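Local coordinates for protein alpha-amylase (Eisenia fetida, PDB 6M4K) that probably hydrolyses internal alpha-1,4-glucosidic linkages in starch and related polysaccharides, as a calcium- and chloride-dependent enzyme of glycoside hydrolase family 13, at residues D137-G140 and S141-S145; P157-V160 and R161-L165; H204-P207 and G208-E211. All blocks are in the same frame, centred on the assembly; numbering follows the deposited sequence. Where two conformers were deposited one is given.

Contact 1: D137-G140 and S141-S145; sequences DFHG and SDDCS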
# COMPACT_ATOMS: atom_id res chain seq x y z
N ASP A 137 1.92 -31.39 -3.90
CA ASP A 137 1.83 -30.16 -3.12
C ASP A 137 0.92 -29.12 -3.76
O ASP A 137 0.78 -28.03 -3.20
CB ASP A 137 3.23 -29.60 -2.91
CG ASP A 137 4.12 -30.59 -2.20
OD1 ASP A 137 3.67 -31.12 -1.16
OD2 ASP A 137 5.24 -30.85 -2.68
N PHE A 138 0.28 -29.45 -4.88
CA PHE A 138 -0.55 -28.51 -5.62
C PHE A 138 -1.96 -29.04 -5.75
O PHE A 138 -2.20 -30.25 -5.74
CB PHE A 138 0.01 -28.27 -7.03
CG PHE A 138 1.32 -27.55 -7.03
CD1 PHE A 138 2.51 -28.25 -6.88
CD2 PHE A 138 1.36 -26.17 -7.15
CE1 PHE A 138 3.72 -27.58 -6.85
CE2 PHE A 138 2.55 -25.49 -7.14
CZ PHE A 138 3.74 -26.19 -6.98
N HIS A 139 -2.90 -28.10 -5.88
CA HIS A 139 -4.20 -28.43 -6.43
C HIS A 139 -4.05 -28.82 -7.90
O HIS A 139 -3.15 -28.35 -8.60
CB HIS A 139 -5.13 -27.23 -6.28
CG HIS A 139 -5.45 -26.89 -4.86
ND1 HIS A 139 -5.40 -25.60 -4.37
CD2 HIS A 139 -5.82 -27.67 -3.82
CE1 HIS A 139 -5.73 -25.60 -3.09
NE2 HIS A 139 -6.00 -26.84 -2.73
N GLY A 140 -4.94 -29.68 -8.36
CA GLY A 140 -4.90 -30.16 -9.73
C GLY A 140 -6.28 -30.57 -10.17
O GLY A 140 -7.29 -30.06 -9.67
N SER A 141 -6.34 -31.51 -11.12
CA SER A 141 -7.62 -31.93 -11.68
C SER A 141 -8.54 -32.54 -10.63
O SER A 141 -9.77 -32.52 -10.81
CB SER A 141 -7.41 -32.89 -12.85
OG SER A 141 -6.57 -33.98 -12.47
N ASP A 142 -8.00 -33.07 -9.52
CA ASP A 142 -8.84 -33.56 -8.44
C ASP A 142 -9.59 -32.44 -7.72
O ASP A 142 -10.61 -32.70 -7.07
CB ASP A 142 -8.00 -34.28 -7.39
CG ASP A 142 -7.64 -35.70 -7.79
OD1 ASP A 142 -8.26 -36.23 -8.73
OD2 ASP A 142 -6.73 -36.27 -7.15
N ASP A 143 -9.09 -31.20 -7.81
CA ASP A 143 -9.59 -30.10 -7.00
C ASP A 143 -10.25 -29.01 -7.81
O ASP A 143 -10.96 -28.18 -7.23
CB ASP A 143 -8.44 -29.48 -6.21
CG ASP A 143 -7.56 -30.52 -5.56
OD1 ASP A 143 -7.99 -31.08 -4.53
OD2 ASP A 143 -6.46 -30.77 -6.08
N CYS A 144 -10.04 -28.98 -9.12
CA CYS A 144 -10.54 -27.92 -9.98
C CYS A 144 -11.10 -28.56 -11.23
O CYS A 144 -10.41 -29.36 -11.88
CB CYS A 144 -9.39 -26.96 -10.34
SG CYS A 144 -9.85 -25.69 -11.52
N SER A 145 -12.34 -28.22 -11.58
CA SER A 145 -13.03 -28.86 -12.69
C SER A 145 -13.19 -27.95 -13.91
O SER A 145 -13.91 -28.33 -14.85
CB SER A 145 -14.38 -29.40 -12.24
OG SER A 145 -15.23 -28.36 -11.79
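Asp-143 grips Gly-140 twice, its carboxylate at Gly-140 N and its own backbone N at Gly-140 O. Asp-143 OD2 accepts Gly-140 N at 2.9 Å. The bond is fairly straight, 157° at the hydrogen, and uses the anti lone pair, the one facing away from OD1. In return, Asp-143 N gives a hydrogen bond of 2.8 Å to Gly-140 O. This donor stands well above the carbonyl plane, not on a lone pair. Cys-144 N adds a weak bond to the same oxygen. The carboxylate reaches the glycine because CG lies beside its own backbone N, anti to the carbonyl carbon (chi1 -46°).

The same side chain also packs on His-139. Asp-143 CG lies 3.8 Å from His-139 CD2, and the ring and carboxylate planes are 63° apart. Asp-143 OD2 also lies 3.3 Å from His-139 CA. With an alanine here, Gly-140 N would lose its carboxylate acceptor and His-139 the packing at CD2, which would probably leave the 139-140 backbone less firmly fixed; the backbone bond of the turn would remain.

Further out, His-139 ND1 is hydrogen-bonded to Asp-170 OD2, and Asp-170 binds the calcium ion. The imidazole is therefore a second-shell group of the metal site. Cys-144 is tied to Cys-163 by a disulfide.

The backbone bond from Asp-143 to Gly-140 closes a beta turn with Ser-141 and Asp-142 at its corners. The turn belongs to the long excursion between the third barrel strand, 97-102, and helix 176-192, known as domain B in alpha-amylases.

Contact 2: P157-V160 and R161-L165; sequences PTEV and RNCRL. With CA (calcium ion), chain B.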
# COMPACT_ATOMS: atom_id res chain seq x y z
N PRO A 157 -16.67 -20.00 -4.48
CA PRO A 157 -15.46 -19.91 -3.64
C PRO A 157 -14.49 -21.06 -3.83
O PRO A 157 -13.27 -20.85 -3.73
CB PRO A 157 -16.02 -19.88 -2.21
CG PRO A 157 -17.39 -19.36 -2.36
CD PRO A 157 -17.90 -19.88 -3.68
N THR A 158 -14.99 -22.26 -4.09
CA THR A 158 -14.10 -23.40 -4.32
C THR A 158 -13.25 -23.18 -5.57
O THR A 158 -12.05 -23.48 -5.58
CB THR A 158 -14.93 -24.67 -4.44
OG1 THR A 158 -15.71 -24.83 -3.25
CG2 THR A 158 -14.03 -25.89 -4.64
N GLU A 159 -13.86 -22.65 -6.63
CA GLU A 159 -13.11 -22.36 -7.85
C GLU A 159 -12.10 -21.25 -7.62
O GLU A 159 -10.93 -21.36 -8.02
CB GLU A 159 -14.09 -22.00 -8.96
CG GLU A 159 -13.47 -21.74 -10.31
CD GLU A 159 -14.51 -21.68 -11.41
OE1 GLU A 159 -15.53 -22.40 -11.32
OE2 GLU A 159 -14.32 -20.90 -12.37
N VAL A 160 -12.52 -20.17 -6.95
CA VAL A 160 -11.62 -19.05 -6.68
C VAL A 160 -10.41 -19.50 -5.86
O VAL A 160 -9.30 -18.99 -6.06
CB VAL A 160 -12.40 -17.92 -5.99
CG1 VAL A 160 -11.46 -16.79 -5.56
CG2 VAL A 160 -13.47 -17.38 -6.91
N ARG A 161 -10.59 -20.47 -4.97
CA ARG A 161 -9.51 -20.86 -4.07
C ARG A 161 -8.71 -22.07 -4.55
O ARG A 161 -7.53 -22.16 -4.22
CB ARG A 161 -10.05 -21.10 -2.65
CG ARG A 161 -10.41 -19.79 -1.96
CD ARG A 161 -11.20 -19.98 -0.66
NE ARG A 161 -11.34 -18.72 0.06
CZ ARG A 161 -12.39 -18.39 0.81
NH1 ARG A 161 -13.42 -19.22 0.92
NH2 ARG A 161 -12.43 -17.22 1.43
N ASN A 162 -9.31 -22.98 -5.32
CA ASN A 162 -8.63 -24.20 -5.71
C ASN A 162 -8.21 -24.26 -7.17
O ASN A 162 -7.42 -25.15 -7.53
CB ASN A 162 -9.48 -25.43 -5.34
CG ASN A 162 -9.60 -25.62 -3.85
OD1 ASN A 162 -8.92 -24.97 -3.07
ND2 ASN A 162 -10.48 -26.53 -3.44
N CYS A 163 -8.70 -23.37 -8.02
CA CYS A 163 -8.25 -23.29 -9.40
C CYS A 163 -7.11 -22.28 -9.52
O CYS A 163 -6.72 -21.62 -8.55
CB CYS A 163 -9.41 -22.95 -10.33
SG CYS A 163 -10.71 -24.22 -10.38
N ARG A 164 -6.54 -22.17 -10.71
CA ARG A 164 -5.34 -21.37 -10.91
C ARG A 164 -5.69 -19.94 -11.29
O ARG A 164 -6.44 -19.71 -12.25
CB ARG A 164 -4.47 -21.97 -12.01
CG ARG A 164 -3.96 -23.35 -11.69
CD ARG A 164 -3.45 -24.01 -12.95
NE ARG A 164 -2.90 -25.33 -12.69
CZ ARG A 164 -2.54 -26.17 -13.66
NH1 ARG A 164 -2.68 -25.80 -14.92
NH2 ARG A 164 -2.05 -27.36 -13.35
N LEU A 165 -5.12 -18.99 -10.57
CA LEU A 165 -5.26 -17.59 -10.95
C LEU A 165 -4.40 -17.34 -12.17
O LEU A 165 -3.17 -17.34 -12.08
CB LEU A 165 -4.80 -16.71 -9.79
CG LEU A 165 -4.75 -15.22 -10.11
CD1 LEU A 165 -6.13 -14.69 -10.50
CD2 LEU A 165 -4.19 -14.46 -8.92
CA CA B . -5.38 -21.07 -4.12
O HOH W 1 -6.61 -20.10 -6.16
O HOH W 2 -5.99 -22.44 -2.10
O HOH W 3 -3.28 -21.93 -3.09
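Arg-161 folds the start of its side chain over the carbonyl oxygen of Pro-157, one helical turn back. Arg-161 N gives a hydrogen bond of 3.0 Å to Pro-157 O. Arg-161 CB lies 3.4 Å from Pro-157 O, and Arg-161 CG lies 3.5 Å from it. CG sits anti to the carbonyl carbon (chi1 -73°), and from there the chain runs extended to NE. CD is still near Pro-157 O. At the tip, Arg-161 NH1 stands 4.1 Å from Pro-157 CB, a loose and oblique approach. NE makes a weak hydrogen bond to Met-205 O. NH2 pairs with Glu-249 in a salt bridge and also meets Tyr-250 OH. Two conformers of this arginine were deposited, so this course describes one of them.

The frame is the short helix 157-162, within domain B of the GH13 fold. Its next bonds run from Asn-162 N to Thr-158 O and from Cys-163 N to Glu-159 O, both in the alpha-helical i to i-4 pattern. Cys-163 then leaves the helix. Cys-163 SG, in the disulfide to Cys-144, lies 3.7 Å from Glu-159 CG. The carboxylate of Glu-159 turns to the backbone N atoms of His-152 and Asp-153.

Arg-161 serves the metal through its main chain: Arg-161 O binds the calcium ion at 2.4 Å. A calcium-bound water donates to Val-160 O at 2.9 Å and to Cys-163 O at 2.8 Å.

Contact 3: H204-P207 and G208-E211; sequences HMWP and GDLE. With CA (calcium ion), chain B.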
# COMPACT_ATOMS: atom_id res chain seq x y z
N HIS A 204 -7.61 -15.97 -2.92
CA HIS A 204 -7.39 -17.26 -3.55
C HIS A 204 -6.94 -18.33 -2.57
O HIS A 204 -6.67 -19.46 -3.00
CB HIS A 204 -6.41 -17.08 -4.71
CG HIS A 204 -6.93 -16.13 -5.74
ND1 HIS A 204 -7.96 -16.45 -6.58
CD2 HIS A 204 -6.61 -14.84 -6.00
CE1 HIS A 204 -8.24 -15.41 -7.35
NE2 HIS A 204 -7.43 -14.42 -7.02
N MET A 205 -6.86 -18.01 -1.29
CA MET A 205 -6.54 -18.99 -0.27
C MET A 205 -7.71 -19.14 0.70
O MET A 205 -8.54 -18.23 0.85
CB MET A 205 -5.25 -18.63 0.48
CG MET A 205 -4.03 -18.73 -0.44
SD MET A 205 -2.46 -18.27 0.31
CE MET A 205 -2.65 -16.50 0.47
N TRP A 206 -7.79 -20.30 1.33
CA TRP A 206 -8.82 -20.54 2.34
C TRP A 206 -8.40 -19.89 3.66
O TRP A 206 -7.26 -20.08 4.09
CB TRP A 206 -9.01 -22.05 2.57
CG TRP A 206 -9.55 -22.76 1.37
CD1 TRP A 206 -8.84 -23.46 0.44
CD2 TRP A 206 -10.92 -22.85 0.97
NE1 TRP A 206 -9.67 -23.97 -0.52
CE2 TRP A 206 -10.96 -23.61 -0.22
CE3 TRP A 206 -12.13 -22.37 1.50
CZ2 TRP A 206 -12.14 -23.89 -0.89
CZ3 TRP A 206 -13.30 -22.64 0.81
CH2 TRP A 206 -13.30 -23.40 -0.36
N PRO A 207 -9.28 -19.13 4.31
CA PRO A 207 -8.93 -18.57 5.63
C PRO A 207 -8.42 -19.62 6.61
O PRO A 207 -7.51 -19.33 7.39
CB PRO A 207 -10.24 -17.93 6.09
CG PRO A 207 -10.90 -17.52 4.80
CD PRO A 207 -10.55 -18.59 3.79
N GLY A 208 -8.98 -20.84 6.57
CA GLY A 208 -8.51 -21.89 7.46
C GLY A 208 -7.07 -22.30 7.19
O GLY A 208 -6.34 -22.67 8.11
N ASP A 209 -6.64 -22.24 5.92
CA ASP A 209 -5.24 -22.54 5.61
C ASP A 209 -4.33 -21.42 6.09
O ASP A 209 -3.27 -21.68 6.66
CB ASP A 209 -5.06 -22.75 4.10
CG ASP A 209 -5.75 -23.99 3.58
OD1 ASP A 209 -6.10 -24.89 4.39
OD2 ASP A 209 -5.96 -24.08 2.36
N LEU A 210 -4.75 -20.17 5.87
CA LEU A 210 -4.02 -19.04 6.43
C LEU A 210 -3.92 -19.13 7.94
O LEU A 210 -2.86 -18.87 8.52
CB LEU A 210 -4.67 -17.73 6.00
CG LEU A 210 -4.44 -17.32 4.54
CD1 LEU A 210 -5.42 -16.25 4.10
CD2 LEU A 210 -2.99 -16.82 4.35
N GLU A 211 -5.02 -19.52 8.61
CA GLU A 211 -4.97 -19.63 10.07
C GLU A 211 -3.94 -20.67 10.51
O GLU A 211 -3.20 -20.45 11.48
CB GLU A 211 -6.35 -19.97 10.63
CG GLU A 211 -6.36 -20.08 12.15
CD GLU A 211 -7.72 -20.47 12.71
OE1 GLU A 211 -8.74 -20.23 12.04
OE2 GLU A 211 -7.75 -21.04 13.82
CA CA B . -5.38 -21.07 -4.12
O HOH W 4 -5.62 -22.09 0.62
O HOH W 1 -6.61 -20.10 -6.16
O HOH W 2 -5.99 -22.44 -2.10
O HOH W 3 -3.28 -21.93 -3.09
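A water joins Trp-206, at the N-cap of helix 207-214, to Asp-209 in the first turn. It accepts from Trp-206 N at 2.9 Å and donates to Asp-209 OD2 at 2.7 Å. The carboxylate thus reaches back to the residue before the helix without bonding to it directly.

The two side chains lie side by side and point the same way. Asp-209 OD2 comes to the edge of the indole, near the ring plane, 3.5 Å from Trp-206 CD1. The ring and carboxylate planes are 78° apart. With Trp-206 CG beside its backbone N (chi1 -66°), CD1 is set next to this oxygen. Two neighbouring atoms of the five-membered ring thus each have an oxygen partner: Asp-209 OD2 beside CD1, and Asn-162 OD1 bonded to NE1.

The backbone starts the helix in the usual way. Leu-210 N bonds to Trp-206 O at 3.1 Å. Asp-209 N makes a weaker bond to the same oxygen. Glu-211 N follows with a bond to Pro-207 O of 2.8 Å. Pro-207 fits the first helical position, where no N-H is needed for helix bonding.

On the apolar side, Leu-210 CD2 meets Met-205 CE at 3.9 Å, in one of two deposited methionine conformers. Before the cap, His-204 O binds the calcium ion at 2.4 Å.

Asp-209 OD1 forms a salt bridge with Arg-179. With that arginine, the bridging water and the helix N-terminus close by, the carboxylate of Asp-209 is likely to be held in its charged form.

All three contacts are partly buried. Contact 1 is the most peripheral, its centre about 32 Å from the centre of the chain; the centre of contact 3 lies about 21 Å from it. Contacts 1 and 2 belong to the excursion after the third barrel strand and share a disulfide. Contact 3 follows the fourth strand, 196-199, and meets contact 2 through a probable hydrogen bond of 2.9 Å from His-204 ND1 to Val-160 O. Contacts 2 and 3 each give a backbone oxygen to one calcium ion, whereas contact 1 reaches it through His-139, bonded to the ligand Asp-170. Contact 1 rests on a carboxylate-to-backbone turn, contact 2 on helical backbone bonds, contact 3 on a water-bridged, salt-bridged aspartate and Met-205/Leu-210 packing.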